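Local coordinates for protein arginine--tRNA ligase (Campylobacter jejuni, PDB 3FNR) that catalyses the ATP-dependent attachment of L-arginine to tRNA(Arg), releasing AMP and diphosphate, as a monomeric class I aminoacyl-tRNA synthetase, at residues A[270-284]-A[312-326]. The protein carries 1 engineered substitution. Sequence-based numbering, arbitrary orientation.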
loop_
_atom_site.group_PDB
_atom_site.type_symbol
_atom_site.label_atom_id
_atom_site.label_comp_id
_atom_site.label_asym_id
_atom_site.label_seq_id
_atom_site.Cartn_x
_atom_site.Cartn_y
_atom_site.Cartn_z
ATOM N N ILE A 270 10.309 4.382 5.732
ATOM C CA ILE A 270 9.759 3.108 6.212
ATOM C C ILE A 270 10.275 1.968 5.341
ATOM O O ILE A 270 10.170 2.023 4.123
ATOM C CB ILE A 270 8.224 3.126 6.203
ATOM C CG1 ILE A 270 7.703 4.114 7.248
ATOM C CG2 ILE A 270 7.643 1.717 6.423
ATOM C CD1 ILE A 270 6.228 4.369 7.150
ATOM N N LEU A 271 10.840 0.938 5.960
ATOM C CA LEU A 271 11.387 -0.190 5.204
ATOM C C LEU A 271 10.464 -1.404 5.171
ATOM O O LEU A 271 10.062 -1.928 6.214
ATOM C CB LEU A 271 12.769 -0.581 5.728
ATOM C CG LEU A 271 13.936 0.400 5.582
ATOM C CD1 LEU A 271 15.167 -0.189 6.244
ATOM C CD2 LEU A 271 14.248 0.741 4.120
ATOM N N ALA A 272 10.121 -1.834 3.963
ATOM C CA ALA A 272 9.258 -2.987 3.759
ATOM C C ALA A 272 10.104 -4.240 3.559
ATOM O O ALA A 272 10.870 -4.341 2.596
ATOM C CB ALA A 272 8.341 -2.762 2.559
ATOM N N GLN A 273 9.965 -5.196 4.471
ATOM C CA GLN A 273 10.754 -6.420 4.390
ATOM C C GLN A 273 10.221 -7.457 3.411
ATOM O O GLN A 273 9.074 -7.374 2.975
ATOM C CB GLN A 273 10.975 -7.040 5.770
ATOM C CG GLN A 273 12.368 -6.790 6.315
ATOM C CD GLN A 273 13.424 -7.781 5.815
ATOM O OE1 GLN A 273 13.402 -8.232 4.664
ATOM N NE2 GLN A 273 14.369 -8.108 6.691
ATOM N N MET A 274 11.086 -8.414 3.077
ATOM C CA MET A 274 10.757 -9.480 2.134
ATOM C C MET A 274 9.604 -10.357 2.630
ATOM O O MET A 274 9.428 -10.575 3.832
ATOM C CB MET A 274 11.992 -10.340 1.853
ATOM C CG MET A 274 12.037 -10.951 0.455
ATOM S SD MET A 274 12.707 -9.828 -0.789
ATOM C CE MET A 274 12.776 -10.911 -2.218
ATOM N N VAL A 275 8.797 -10.827 1.683
ATOM C CA VAL A 275 7.693 -11.739 1.979
ATOM C C VAL A 275 7.950 -13.104 1.316
ATOM O O VAL A 275 8.346 -13.168 0.148
ATOM C CB VAL A 275 6.334 -11.154 1.520
ATOM C CG1 VAL A 275 5.207 -12.140 1.735
ATOM C CG2 VAL A 275 6.033 -9.859 2.259
ATOM N N SER A 276 7.752 -14.185 2.069
ATOM C CA SER A 276 7.781 -15.532 1.506
ATOM C C SER A 276 6.371 -16.068 1.347
ATOM O O SER A 276 5.638 -16.207 2.332
ATOM C CB SER A 276 8.586 -16.480 2.392
ATOM O OG SER A 276 9.957 -16.137 2.392
ATOM N N LEU A 277 5.987 -16.370 0.111
ATOM C CA LEU A 277 4.697 -17.002 -0.139
ATOM C C LEU A 277 4.861 -18.497 -0.318
ATOM O O LEU A 277 5.754 -18.951 -1.036
ATOM C CB LEU A 277 4.013 -16.402 -1.365
ATOM C CG LEU A 277 3.253 -15.091 -1.193
ATOM C CD1 LEU A 277 2.902 -14.538 -2.559
ATOM C CD2 LEU A 277 2.000 -15.263 -0.333
ATOM N N LEU A 278 3.996 -19.255 0.344
ATOM C CA LEU A 278 4.011 -20.712 0.261
ATOM C C LEU A 278 2.676 -21.243 -0.227
ATOM O O LEU A 278 1.636 -20.627 0.009
ATOM C CB LEU A 278 4.313 -21.341 1.626
ATOM C CG LEU A 278 5.618 -21.034 2.360
ATOM C CD1 LEU A 278 5.561 -21.612 3.755
ATOM C CD2 LEU A 278 6.808 -21.591 1.618
ATOM N N LYS A 279 2.726 -22.383 -0.911
ATOM C CA LYS A 279 1.543 -23.187 -1.206
ATOM C C LYS A 279 1.874 -24.656 -0.944
ATOM O O LYS A 279 2.811 -25.203 -1.541
ATOM C CB LYS A 279 1.069 -22.989 -2.647
ATOM C CG LYS A 279 -0.306 -23.593 -2.921
ATOM C CD LYS A 279 -0.349 -24.308 -4.268
ATOM C CE LYS A 279 -0.846 -23.412 -5.394
ATOM N NZ LYS A 279 -2.332 -23.366 -5.439
ATOM N N ASP A 280 1.103 -25.264 -0.037
ATOM C CA ASP A 280 1.263 -26.664 0.409
ATOM C C ASP A 280 2.628 -26.971 1.045
ATOM O O ASP A 280 3.139 -28.090 0.941
ATOM C CB ASP A 280 0.925 -27.667 -0.716
ATOM C CG ASP A 280 -0.517 -27.545 -1.207
ATOM O OD1 ASP A 280 -0.734 -27.578 -2.441
ATOM O OD2 ASP A 280 -1.433 -27.423 -0.364
ATOM N N GLY A 281 3.207 -25.968 1.705
ATOM C CA GLY A 281 4.501 -26.106 2.378
ATOM C C GLY A 281 5.708 -25.790 1.510
ATOM O O GLY A 281 6.829 -25.684 2.010
ATOM N N GLU A 282 5.472 -25.641 0.209
ATOM C CA GLU A 282 6.522 -25.371 -0.764
ATOM C C GLU A 282 6.422 -23.905 -1.194
ATOM O O GLU A 282 5.313 -23.371 -1.260
ATOM C CB GLU A 282 6.332 -26.287 -1.974
ATOM C CG GLU A 282 7.623 -26.697 -2.679
ATOM C CD GLU A 282 7.389 -27.305 -4.055
ATOM O OE1 GLU A 282 8.190 -28.175 -4.459
ATOM O OE2 GLU A 282 6.414 -26.912 -4.733
ATOM N N PRO A 283 7.574 -23.238 -1.446
ATOM C CA PRO A 283 7.574 -21.878 -2.006
ATOM C C PRO A 283 6.738 -21.724 -3.281
ATOM O O PRO A 283 6.806 -22.574 -4.173
ATOM C CB PRO A 283 9.061 -21.607 -2.294
ATOM C CG PRO A 283 9.755 -22.926 -2.138
ATOM C CD PRO A 283 8.947 -23.692 -1.159
ATOM N N TYR A 284 5.950 -20.648 -3.321
ATOM C CA TYR A 284 5.083 -20.287 -4.448
ATOM C C TYR A 284 5.855 -20.110 -5.758
ATOM O O TYR A 284 6.943 -19.522 -5.778
ATOM C CB TYR A 284 4.342 -18.990 -4.108
ATOM C CG TYR A 284 3.166 -18.644 -4.995
ATOM C CD1 TYR A 284 1.885 -19.094 -4.690
ATOM C CD2 TYR A 284 3.328 -17.838 -6.119
ATOM C CE1 TYR A 284 0.798 -18.769 -5.497
ATOM C CE2 TYR A 284 2.253 -17.511 -6.930
ATOM C CZ TYR A 284 0.991 -17.977 -6.614
ATOM O OH TYR A 284 -0.075 -17.648 -7.417
ATOM N N PHE A 312 -0.599 -9.196 3.818
ATOM C CA PHE A 312 0.512 -8.261 3.651
ATOM C C PHE A 312 0.584 -7.153 4.705
ATOM O O PHE A 312 1.544 -6.384 4.745
ATOM C CB PHE A 312 0.563 -7.724 2.213
ATOM C CG PHE A 312 1.143 -8.711 1.234
ATOM C CD1 PHE A 312 2.499 -8.692 0.935
ATOM C CD2 PHE A 312 0.348 -9.692 0.654
ATOM C CE1 PHE A 312 3.049 -9.610 0.048
ATOM C CE2 PHE A 312 0.897 -10.622 -0.227
ATOM C CZ PHE A 312 2.249 -10.575 -0.532
ATOM N N LEU A 313 -0.432 -7.094 5.562
ATOM C CA LEU A 313 -0.472 -6.149 6.668
ATOM C C LEU A 313 -0.200 -6.823 8.013
ATOM O O LEU A 313 -0.020 -6.145 9.020
ATOM C CB LEU A 313 -1.837 -5.473 6.709
ATOM C CG LEU A 313 -1.923 -4.094 7.350
ATOM C CD1 LEU A 313 -1.306 -3.041 6.429
ATOM C CD2 LEU A 313 -3.370 -3.778 7.660
ATOM N N SER A 314 -0.129 -8.152 8.006
ATOM C CA SER A 314 -0.310 -8.954 9.218
ATOM C C SER A 314 0.908 -9.062 10.126
ATOM O O SER A 314 0.805 -9.573 11.240
ATOM C CB SER A 314 -0.821 -10.358 8.856
ATOM O OG SER A 314 0.162 -11.074 8.127
ATOM N N LYS A 315 2.057 -8.593 9.665
ATOM C CA LYS A 315 3.241 -8.586 10.513
ATOM C C LYS A 315 4.016 -7.287 10.351
ATOM O O LYS A 315 3.999 -6.684 9.270
ATOM C CB LYS A 315 4.119 -9.821 10.234
ATOM C CG LYS A 315 5.177 -10.173 11.306
ATOM C CD LYS A 315 4.601 -10.704 12.637
ATOM C CE LYS A 315 4.403 -9.611 13.711
ATOM N NZ LYS A 315 5.619 -8.788 13.986
ATOM N N LYS A 316 4.671 -6.864 11.436
ATOM C CA LYS A 316 5.515 -5.661 11.474
ATOM C C LYS A 316 6.372 -5.527 10.212
ATOM O O LYS A 316 7.011 -6.495 9.781
ATOM C CB LYS A 316 6.394 -5.665 12.729
ATOM C CG LYS A 316 7.072 -4.338 13.065
ATOM C CD LYS A 316 7.712 -4.404 14.449
ATOM C CE LYS A 316 8.186 -3.041 14.938
ATOM N NZ LYS A 316 9.518 -2.660 14.386
ATOM N N CYS A 317 6.353 -4.320 9.643
ATOM C CA CYS A 317 6.828 -4.032 8.284
ATOM C C CYS A 317 8.288 -4.387 8.005
ATOM O O CYS A 317 8.618 -4.861 6.916
ATOM C CB CYS A 317 6.573 -2.558 7.944
ATOM S SG CYS A 317 6.379 -2.238 6.168
ATOM N N ASP A 318 9.150 -4.167 8.994
ATOM C CA ASP A 318 10.578 -4.461 8.862
ATOM C C ASP A 318 10.965 -5.868 9.361
ATOM O O ASP A 318 12.148 -6.157 9.583
ATOM C CB ASP A 318 11.440 -3.361 9.519
ATOM C CG ASP A 318 11.061 -3.082 10.981
ATOM O OD1 ASP A 318 11.689 -2.179 11.583
ATOM O OD2 ASP A 318 10.151 -3.742 11.535
ATOM N N THR A 319 9.964 -6.734 9.525
ATOM C CA THR A 319 10.187 -8.138 9.888
ATOM C C THR A 319 9.706 -9.055 8.757
ATOM O O THR A 319 8.742 -8.715 8.048
ATOM C CB THR A 319 9.476 -8.518 11.217
ATOM O OG1 THR A 319 8.066 -8.636 11.000
ATOM C CG2 THR A 319 9.733 -7.469 12.300
ATOM N N HIS A 320 10.378 -10.201 8.596
ATOM C CA HIS A 320 10.048 -11.191 7.559
ATOM C C HIS A 320 8.665 -11.806 7.755
ATOM O O HIS A 320 8.324 -12.240 8.861
ATOM C CB HIS A 320 11.081 -12.323 7.544
ATOM C CG HIS A 320 12.424 -11.918 7.026
ATOM N ND1 HIS A 320 12.727 -11.894 5.681
ATOM C CD2 HIS A 320 13.552 -11.545 7.674
ATOM C CE1 HIS A 320 13.981 -11.513 5.523
ATOM N NE2 HIS A 320 14.506 -11.297 6.717
ATOM N N LEU A 321 7.891 -11.862 6.675
ATOM C CA LEU A 321 6.562 -12.434 6.689
ATOM C C LEU A 321 6.549 -13.690 5.830
ATOM O O LEU A 321 6.946 -13.664 4.663
ATOM C CB LEU A 321 5.544 -11.401 6.183
ATOM C CG LEU A 321 4.020 -11.581 6.303
ATOM C CD1 LEU A 321 3.416 -12.102 5.013
ATOM C CD2 LEU A 321 3.576 -12.433 7.507
ATOM N N GLU A 322 6.102 -14.790 6.425
ATOM C CA GLU A 322 5.923 -16.044 5.710
ATOM C C GLU A 322 4.471 -16.469 5.837
ATOM O O GLU A 322 3.915 -16.485 6.939
ATOM C CB GLU A 322 6.843 -17.124 6.278
ATOM C CG GLU A 322 6.833 -18.438 5.496
ATOM C CD GLU A 322 7.393 -19.604 6.298
ATOM O OE1 GLU A 322 6.805 -19.953 7.349
ATOM O OE2 GLU A 322 8.418 -20.177 5.869
ATOM N N PHE A 323 3.850 -16.797 4.710
ATOM C CA PHE A 323 2.461 -17.227 4.735
ATOM C C PHE A 323 2.183 -18.329 3.734
ATOM O O PHE A 323 2.633 -18.265 2.595
ATOM C CB PHE A 323 1.515 -16.048 4.492
ATOM C CG PHE A 323 0.124 -16.284 4.997
ATOM C CD1 PHE A 323 -0.214 -15.958 6.309
ATOM C CD2 PHE A 323 -0.849 -16.839 4.170
ATOM C CE1 PHE A 323 -1.505 -16.182 6.789
ATOM C CE2 PHE A 323 -2.139 -17.068 4.638
ATOM C CZ PHE A 323 -2.468 -16.739 5.952
ATOM N N ASP A 324 1.443 -19.343 4.181
ATOM C CA ASP A 324 0.982 -20.415 3.308
ATOM C C ASP A 324 -0.450 -20.132 2.872
ATOM O O ASP A 324 -1.360 -20.068 3.701
ATOM C CB ASP A 324 1.071 -21.779 4.005
ATOM C CG ASP A 324 1.113 -22.950 3.019
ATOM O OD1 ASP A 324 0.427 -22.904 1.973
ATOM O OD2 ASP A 324 1.836 -23.932 3.297
ATOM N N ILE A 325 -0.636 -19.991 1.562
ATOM C CA ILE A 325 -1.930 -19.637 0.976
ATOM C C ILE A 325 -2.984 -20.753 1.010
ATOM O O ILE A 325 -4.155 -20.515 0.694
ATOM C CB ILE A 325 -1.777 -19.098 -0.473
ATOM C CG1 ILE A 325 -1.320 -20.206 -1.432
ATOM C CG2 ILE A 325 -0.841 -17.878 -0.497
ATOM C CD1 ILE A 325 -1.566 -19.898 -2.892
ATOM N N SER A 326 -2.559 -21.959 1.390
ATOM C CA SER A 326 -3.454 -23.104 1.532
ATOM C C SER A 326 -4.348 -22.957 2.764
ATOM O O SER A 326 -5.376 -23.632 2.883
ATOM C CB SER A 326 -2.647 -24.402 1.619
ATOM O OG SER A 326 -1.791 -24.395 2.749
#
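Val275 to Leu278 pair in parallel register with Leu321 to Asp324, placing strand 321-324 beside strand 267-279 in the mixed sheet of the class I catalytic domain. The link between the two strands runs through helices 296-303 and 305-311, a beta-alpha-beta crossover. The backbone polar groups are satisfied in alternation: Ser276 N donates to Leu321 O (2.8 Å) while Ser276 O accepts from Phe323 N, and Leu278 likewise uses its N for Phe323 O and its O for Ile325 N. Toward the start of the pairing the ladder slackens, for Leu321 N reaches Met274 O only weakly, at 3.5 Å. Beyond it Gln273 N regains a short bond to Cys317 O (2.8 Å), which lies in the turn 316-319. The Gln273 side chain, bent at chi2 (-84°), curls back and gives its OE1 to Met274 N, and in one of two conformers of His320 its amide lies over a face of the imidazole, the two planes 55° apart. Arg51 collects the carbonyls of Gln273 and Thr319 through NH1 and that of Lys315 through NH2, tying helix 50-65 to this end.

On the apolar side, Val275 sets both methyls against CE1 of Phe312, and CG1 also meets Leu321 CD1 at 3.7 Å. Ile325 CD1 comes to the ring edge of Tyr284, whose hydroxyl bonds to Glu302; Lys279 NZ forms a salt bridge with the same carboxylate.

The type I' hairpin turn 279-282 is held by Asp324, whose chi1 of -158° swings the carboxylate toward it. OD1 receives Ser326 N, closing an Asx turn, and, in one of two Ser326 conformers, OG from the same face, plus a weak bond from Asp280 N. The other oxygen, OD2, takes Gly281 N on its syn side at 2.9 Å.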